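PDB 2NXF: manganese-dependent ADP-ribose/CDP-alcohol diphosphatase from Danio rerio, which probably hydrolyses the diphosphate bond of ADP-ribose and of CDP-alcohols such as CDP-choline at a dinuclear metal centre. Local coordinates for residues Arg29-Ala43 with Gly285-Ala297. Numbering follows the deposited sequence. Where two conformers were deposited one is given.
Sequences RRRYYRGSADLLRDA and GVIETPPHSHAFA. With PO4 (phosphate ion), chain F.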
loop_
_atom_site.group_PDB
_atom_site.type_symbol
_atom_site.label_atom_id
_atom_site.label_comp_id
_atom_site.label_asym_id
_atom_site.label_seq_id
_atom_site.Cartn_x
_atom_site.Cartn_y
_atom_site.Cartn_z
ATOM N N ARG A 29 -0.759 9.121 -18.627
ATOM C CA ARG A 29 -0.064 9.643 -17.459
ATOM C C ARG A 29 1.439 9.531 -17.664
ATOM O O ARG A 29 1.922 8.510 -18.151
ATOM C CB ARG A 29 -0.427 8.840 -16.205
ATOM C CG ARG A 29 -1.925 8.730 -15.897
ATOM C CD ARG A 29 -2.501 9.998 -15.298
ATOM N NE ARG A 29 -3.893 9.789 -14.894
ATOM C CZ ARG A 29 -4.962 9.994 -15.660
ATOM N NH1 ARG A 29 -4.854 10.440 -16.918
ATOM N NH2 ARG A 29 -6.170 9.757 -15.162
ATOM N N ARG A 30 2.168 10.566 -17.257
ATOM C CA ARG A 30 3.626 10.577 -17.342
ATOM C C ARG A 30 4.195 10.015 -16.049
ATOM O O ARG A 30 3.617 10.225 -14.975
ATOM C CB ARG A 30 4.116 12.016 -17.565
ATOM C CG ARG A 30 5.626 12.173 -17.722
ATOM C CD ARG A 30 5.953 13.430 -18.546
ATOM N NE ARG A 30 7.381 13.745 -18.497
ATOM C CZ ARG A 30 7.959 14.768 -19.120
ATOM N NH1 ARG A 30 7.238 15.608 -19.869
ATOM N NH2 ARG A 30 9.267 14.951 -18.993
ATOM N N ARG A 31 5.325 9.314 -16.152
ATOM C CA ARG A 31 6.017 8.770 -14.976
ATOM C C ARG A 31 7.382 9.439 -14.787
ATOM O O ARG A 31 8.246 9.386 -15.663
ATOM C CB ARG A 31 6.098 7.236 -15.055
ATOM C CG ARG A 31 4.730 6.663 -14.760
ATOM C CD ARG A 31 4.640 5.176 -14.672
ATOM N NE ARG A 31 3.236 4.808 -14.462
ATOM C CZ ARG A 31 2.820 3.618 -14.045
ATOM N NH1 ARG A 31 3.698 2.647 -13.759
ATOM N NH2 ARG A 31 1.521 3.402 -13.900
ATOM N N TYR A 32 7.540 10.105 -13.646
ATOM C CA TYR A 32 8.661 10.998 -13.399
ATOM C C TYR A 32 9.671 10.261 -12.518
ATOM O O TYR A 32 9.767 10.522 -11.326
ATOM C CB TYR A 32 8.138 12.256 -12.703
ATOM C CG TYR A 32 7.162 13.035 -13.558
ATOM C CD1 TYR A 32 7.623 13.954 -14.485
ATOM C CD2 TYR A 32 5.779 12.843 -13.436
ATOM C CE1 TYR A 32 6.735 14.678 -15.279
ATOM C CE2 TYR A 32 4.874 13.563 -14.224
ATOM C CZ TYR A 32 5.361 14.472 -15.135
ATOM O OH TYR A 32 4.501 15.197 -15.931
ATOM N N TYR A 33 10.405 9.322 -13.122
ATOM C CA TYR A 33 11.194 8.346 -12.357
ATOM C C TYR A 33 12.273 9.000 -11.487
ATOM O O TYR A 33 12.407 8.678 -10.295
ATOM C CB TYR A 33 11.820 7.295 -13.306
ATOM C CG TYR A 33 10.774 6.438 -14.002
ATOM C CD1 TYR A 33 10.071 5.429 -13.279
ATOM C CD2 TYR A 33 10.478 6.614 -15.352
ATOM C CE1 TYR A 33 9.105 4.645 -13.894
ATOM C CE2 TYR A 33 9.510 5.802 -15.975
ATOM C CZ TYR A 33 8.833 4.842 -15.233
ATOM O OH TYR A 33 7.869 4.060 -15.830
ATOM N N ARG A 34 13.051 9.901 -12.075
ATOM C CA ARG A 34 14.115 10.558 -11.298
ATOM C C ARG A 34 13.557 11.573 -10.304
ATOM O O ARG A 34 14.057 11.678 -9.177
ATOM C CB ARG A 34 15.150 11.207 -12.208
ATOM C CG ARG A 34 15.999 10.186 -12.950
ATOM C CD ARG A 34 17.102 10.901 -13.720
ATOM N NE ARG A 34 17.916 9.937 -14.452
ATOM C CZ ARG A 34 18.008 9.862 -15.778
ATOM N NH1 ARG A 34 17.343 10.713 -16.558
ATOM N NH2 ARG A 34 18.783 8.929 -16.327
ATOM N N GLY A 35 12.526 12.315 -10.723
ATOM C CA GLY A 35 11.911 13.354 -9.886
ATOM C C GLY A 35 11.302 12.815 -8.603
ATOM O O GLY A 35 11.171 13.545 -7.614
ATOM N N SER A 36 10.948 11.532 -8.609
ATOM C CA SER A 36 10.350 10.911 -7.430
ATOM C C SER A 36 11.255 11.032 -6.210
ATOM O O SER A 36 10.765 11.217 -5.102
ATOM C CB SER A 36 10.008 9.448 -7.683
ATOM O OG SER A 36 11.176 8.697 -7.899
ATOM N N ALA A 37 12.568 10.945 -6.420
ATOM C CA ALA A 37 13.505 11.049 -5.293
ATOM C C ALA A 37 13.551 12.473 -4.724
ATOM O O ALA A 37 13.783 12.649 -3.522
ATOM C CB ALA A 37 14.891 10.572 -5.702
ATOM N N ASP A 38 13.336 13.475 -5.584
ATOM C CA ASP A 38 13.269 14.886 -5.162
ATOM C C ASP A 38 12.005 15.133 -4.336
ATOM O O ASP A 38 12.056 15.830 -3.309
ATOM C CB ASP A 38 13.288 15.810 -6.377
ATOM C CG ASP A 38 14.588 15.716 -7.170
ATOM O OD1 ASP A 38 15.656 15.433 -6.579
ATOM O OD2 ASP A 38 14.539 15.937 -8.395
ATOM N N LEU A 39 10.878 14.563 -4.769
ATOM C CA LEU A 39 9.647 14.671 -3.991
ATOM C C LEU A 39 9.800 13.954 -2.644
ATOM O O LEU A 39 9.390 14.476 -1.601
ATOM C CB LEU A 39 8.430 14.122 -4.768
ATOM C CG LEU A 39 8.053 14.949 -6.012
ATOM C CD1 LEU A 39 6.818 14.359 -6.674
ATOM C CD2 LEU A 39 7.786 16.433 -5.709
ATOM N N LEU A 40 10.389 12.763 -2.662
ATOM C CA LEU A 40 10.616 12.007 -1.417
ATOM C C LEU A 40 11.515 12.799 -0.429
ATOM O O LEU A 40 11.203 12.878 0.780
ATOM C CB LEU A 40 11.237 10.641 -1.731
ATOM C CG LEU A 40 11.593 9.779 -0.514
ATOM C CD1 LEU A 40 10.366 9.585 0.389
ATOM C CD2 LEU A 40 12.202 8.434 -0.987
ATOM N N ARG A 41 12.598 13.382 -0.944
ATOM C CA ARG A 41 13.518 14.195 -0.140
ATOM C C ARG A 41 12.791 15.365 0.520
ATOM O O ARG A 41 13.004 15.656 1.701
ATOM C CB ARG A 41 14.661 14.719 -1.017
ATOM C CG ARG A 41 15.745 15.526 -0.284
ATOM C CD ARG A 41 16.893 15.855 -1.239
ATOM N NE ARG A 41 17.158 14.728 -2.136
ATOM C CZ ARG A 41 17.015 14.754 -3.459
ATOM N NH1 ARG A 41 16.633 15.867 -4.077
ATOM N NH2 ARG A 41 17.263 13.658 -4.166
ATOM N N ASP A 42 11.925 16.027 -0.245
ATOM C CA ASP A 42 11.154 17.157 0.284
ATOM C C ASP A 42 10.118 16.723 1.336
ATOM O O ASP A 42 9.947 17.410 2.364
ATOM C CB ASP A 42 10.468 17.948 -0.819
ATOM C CG ASP A 42 9.681 19.118 -0.258
ATOM O OD1 ASP A 42 10.303 20.156 0.083
ATOM O OD2 ASP A 42 8.454 18.954 -0.087
ATOM N N ALA A 43 9.450 15.590 1.085
ATOM C CA ALA A 43 8.498 15.042 2.071
ATOM C C ALA A 43 9.227 14.795 3.403
ATOM O O ALA A 43 8.752 15.180 4.482
ATOM C CB ALA A 43 7.874 13.757 1.560
ATOM N N GLY A 285 -0.241 8.897 -6.316
ATOM C CA GLY A 285 1.104 8.312 -6.410
ATOM C C GLY A 285 2.157 9.338 -6.779
ATOM O O GLY A 285 1.972 10.160 -7.693
ATOM N N VAL A 286 3.278 9.273 -6.075
ATOM C CA VAL A 286 4.401 10.175 -6.329
ATOM C C VAL A 286 4.916 10.046 -7.757
ATOM O O VAL A 286 5.249 11.055 -8.416
ATOM C CB VAL A 286 5.558 9.874 -5.330
ATOM C CG1 VAL A 286 6.875 10.519 -5.786
ATOM C CG2 VAL A 286 5.181 10.345 -3.918
ATOM N N ILE A 287 4.966 8.812 -8.253
ATOM C CA ILE A 287 5.540 8.592 -9.594
ATOM C C ILE A 287 4.838 9.366 -10.708
ATOM O O ILE A 287 5.477 9.766 -11.670
ATOM C CB ILE A 287 5.649 7.093 -9.928
ATOM C CG1 ILE A 287 6.414 6.852 -11.241
ATOM C CG2 ILE A 287 4.268 6.417 -9.957
ATOM C CD1 ILE A 287 7.874 7.330 -11.207
ATOM N N GLU A 288 3.522 9.587 -10.586
ATOM C CA GLU A 288 2.820 10.312 -11.659
ATOM C C GLU A 288 2.643 11.796 -11.343
ATOM O O GLU A 288 1.884 12.487 -12.016
ATOM C CB GLU A 288 1.496 9.631 -11.998
ATOM C CG GLU A 288 1.767 8.316 -12.750
ATOM C CD GLU A 288 0.535 7.508 -13.075
ATOM O OE1 GLU A 288 -0.587 8.018 -12.913
ATOM O OE2 GLU A 288 0.717 6.345 -13.512
ATOM N N THR A 289 3.368 12.251 -10.321
ATOM C CA THR A 289 3.353 13.663 -9.888
ATOM C C THR A 289 4.536 14.454 -10.516
ATOM O O THR A 289 5.691 14.093 -10.272
ATOM C CB THR A 289 3.416 13.766 -8.389
ATOM O OG1 THR A 289 2.394 12.935 -7.818
ATOM C CG2 THR A 289 3.227 15.227 -7.942
ATOM N N PRO A 290 4.261 15.517 -11.300
ATOM C CA PRO A 290 5.379 16.280 -11.880
ATOM C C PRO A 290 6.091 17.137 -10.839
ATOM O O PRO A 290 5.555 17.356 -9.753
ATOM C CB PRO A 290 4.698 17.162 -12.941
ATOM C CG PRO A 290 3.318 17.341 -12.440
ATOM C CD PRO A 290 2.952 16.044 -11.753
ATOM N N PRO A 291 7.310 17.611 -11.159
ATOM C CA PRO A 291 8.099 18.377 -10.203
ATOM C C PRO A 291 7.434 19.659 -9.708
ATOM O O PRO A 291 7.815 20.165 -8.666
ATOM C CB PRO A 291 9.360 18.744 -11.011
ATOM C CG PRO A 291 9.484 17.660 -11.980
ATOM C CD PRO A 291 8.058 17.390 -12.413
ATOM N N HIS A 292 6.482 20.198 -10.465
ATOM C CA HIS A 292 5.774 21.402 -10.017
ATOM C C HIS A 292 4.628 21.093 -9.040
ATOM O O HIS A 292 3.923 22.005 -8.586
ATOM C CB HIS A 292 5.270 22.218 -11.196
ATOM C CG HIS A 292 4.369 21.472 -12.122
ATOM N ND1 HIS A 292 4.824 20.874 -13.280
ATOM C CD2 HIS A 292 3.037 21.228 -12.068
ATOM C CE1 HIS A 292 3.806 20.299 -13.904
ATOM N NE2 HIS A 292 2.710 20.502 -13.190
ATOM N N SER A 293 4.448 19.814 -8.730
ATOM C CA SER A 293 3.349 19.382 -7.875
ATOM C C SER A 293 3.917 18.602 -6.664
ATOM O O SER A 293 5.108 18.733 -6.332
ATOM C CB SER A 293 2.356 18.566 -8.737
ATOM O OG SER A 293 1.249 18.123 -7.969
ATOM N N HIS A 294 3.083 17.824 -5.975
ATOM C CA HIS A 294 3.557 16.979 -4.875
ATOM C C HIS A 294 2.515 15.926 -4.614
ATOM O O HIS A 294 1.419 15.998 -5.164
ATOM C CB HIS A 294 3.746 17.786 -3.581
ATOM C CG HIS A 294 4.996 17.440 -2.823
ATOM N ND1 HIS A 294 5.468 16.152 -2.699
ATOM C CD2 HIS A 294 5.872 18.231 -2.154
ATOM C CE1 HIS A 294 6.580 16.159 -1.983
ATOM N NE2 HIS A 294 6.841 17.407 -1.637
ATOM N N ALA A 295 2.877 14.936 -3.802
ATOM C CA ALA A 295 1.913 13.933 -3.307
ATOM C C ALA A 295 2.431 13.230 -2.077
ATOM O O ALA A 295 3.148 12.233 -2.172
ATOM C CB ALA A 295 1.588 12.892 -4.397
ATOM N N PHE A 296 2.088 13.759 -0.911
ATOM C CA PHE A 296 2.330 13.041 0.319
ATOM C C PHE A 296 1.430 13.656 1.377
ATOM O O PHE A 296 0.710 14.624 1.113
ATOM C CB PHE A 296 3.821 13.081 0.743
ATOM C CG PHE A 296 4.255 14.389 1.372
ATOM C CD1 PHE A 296 4.402 14.510 2.762
ATOM C CD2 PHE A 296 4.541 15.494 0.577
ATOM C CE1 PHE A 296 4.811 15.733 3.348
ATOM C CE2 PHE A 296 4.969 16.720 1.154
ATOM C CZ PHE A 296 5.092 16.836 2.536
ATOM N N ALA A 297 1.441 13.073 2.566
ATOM C CA ALA A 297 0.626 13.628 3.636
ATOM C C ALA A 297 1.277 13.420 4.999
ATOM O O ALA A 297 2.241 12.636 5.138
ATOM C CB ALA A 297 -0.761 12.978 3.604
HETATM P P PO4 F . 1.820 0.278 -11.106
HETATM O O1 PO4 F . 0.507 0.893 -11.536
HETATM O O2 PO4 F . 2.576 -0.195 -12.332
HETATM O O3 PO4 F . 2.742 1.297 -10.463
HETATM O O4 PO4 F . 1.598 -0.834 -10.127
HETATM O O HOH W 1 1.234 12.175 -14.765
HETATM O O HOH W 2 7.964 11.792 -9.233
#
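Arg31 and Glu288 form a salt bridge near the dinuclear metal site. Glu288 OE2 takes Arg31 NE at 3.1 Å on its anti lone pair, and a weak bond from NH2. The carboxylate is turned 39° from the guanidinium plane. OE2 also bonds ND1 of His267, a zinc ligand, so Glu288 lies in the second shell and is placed to orient this histidine. At the guanidinium edge, Arg31 NH1 makes a weak bond to O2 of a phosphate ion, probably from the crystallisation liquor. Glu288 OE1 lies against Arg29 CG; the guanidinium of Arg29 turns away to Asp268.

In the backbone, Tyr32 N donates an almost straight bond to Ile287 O (2.9 Å). One water bridges Arg30 O and Glu288 O.

His294 NE2 donates to Asp42 OD2 at 2.7 Å, with the oxygen in the imidazole plane. Asp42 CG is anti to its own N (chi1 -180°), which swings the carboxylate to the ring edge. OD2 has a second partner in Gln46 NE2. At the other ring nitrogen, ND1 accepts Ala295 N, so both nitrogens are bonded and the ring is fixed. With an alanine in place of His294, Asp42 would probably lose this donor and a gap would open beside Leu39 CD2.

Three CH-pi contacts and some aliphatic packing join the rest. Pro290 CA sits over the centre of the Tyr32 ring, 3.6 Å from its centroid; Arg30 CG lies on the opposite face. Leu39 CD2 lies over one face of His294, and Ala43 CB over the centre of the Phe296 ring. Leu39 CD1 meets Val286 CG1 and Thr289 CB. Ile287 CD1 touches Tyr33 CD1 at 3.6 Å.

In this calcineurin-like phosphoesterase fold, the contact sets strand 30-31 and the first turns of helix 35-49 against the 285-294 loop and Phe296, beside the metal site. It joins the helix to the sheet holding neighbouring strands 6-11 and 295-301; Ile11 touches Ala43, Val286 and Phe296. Leu40 turns to helix 72-84.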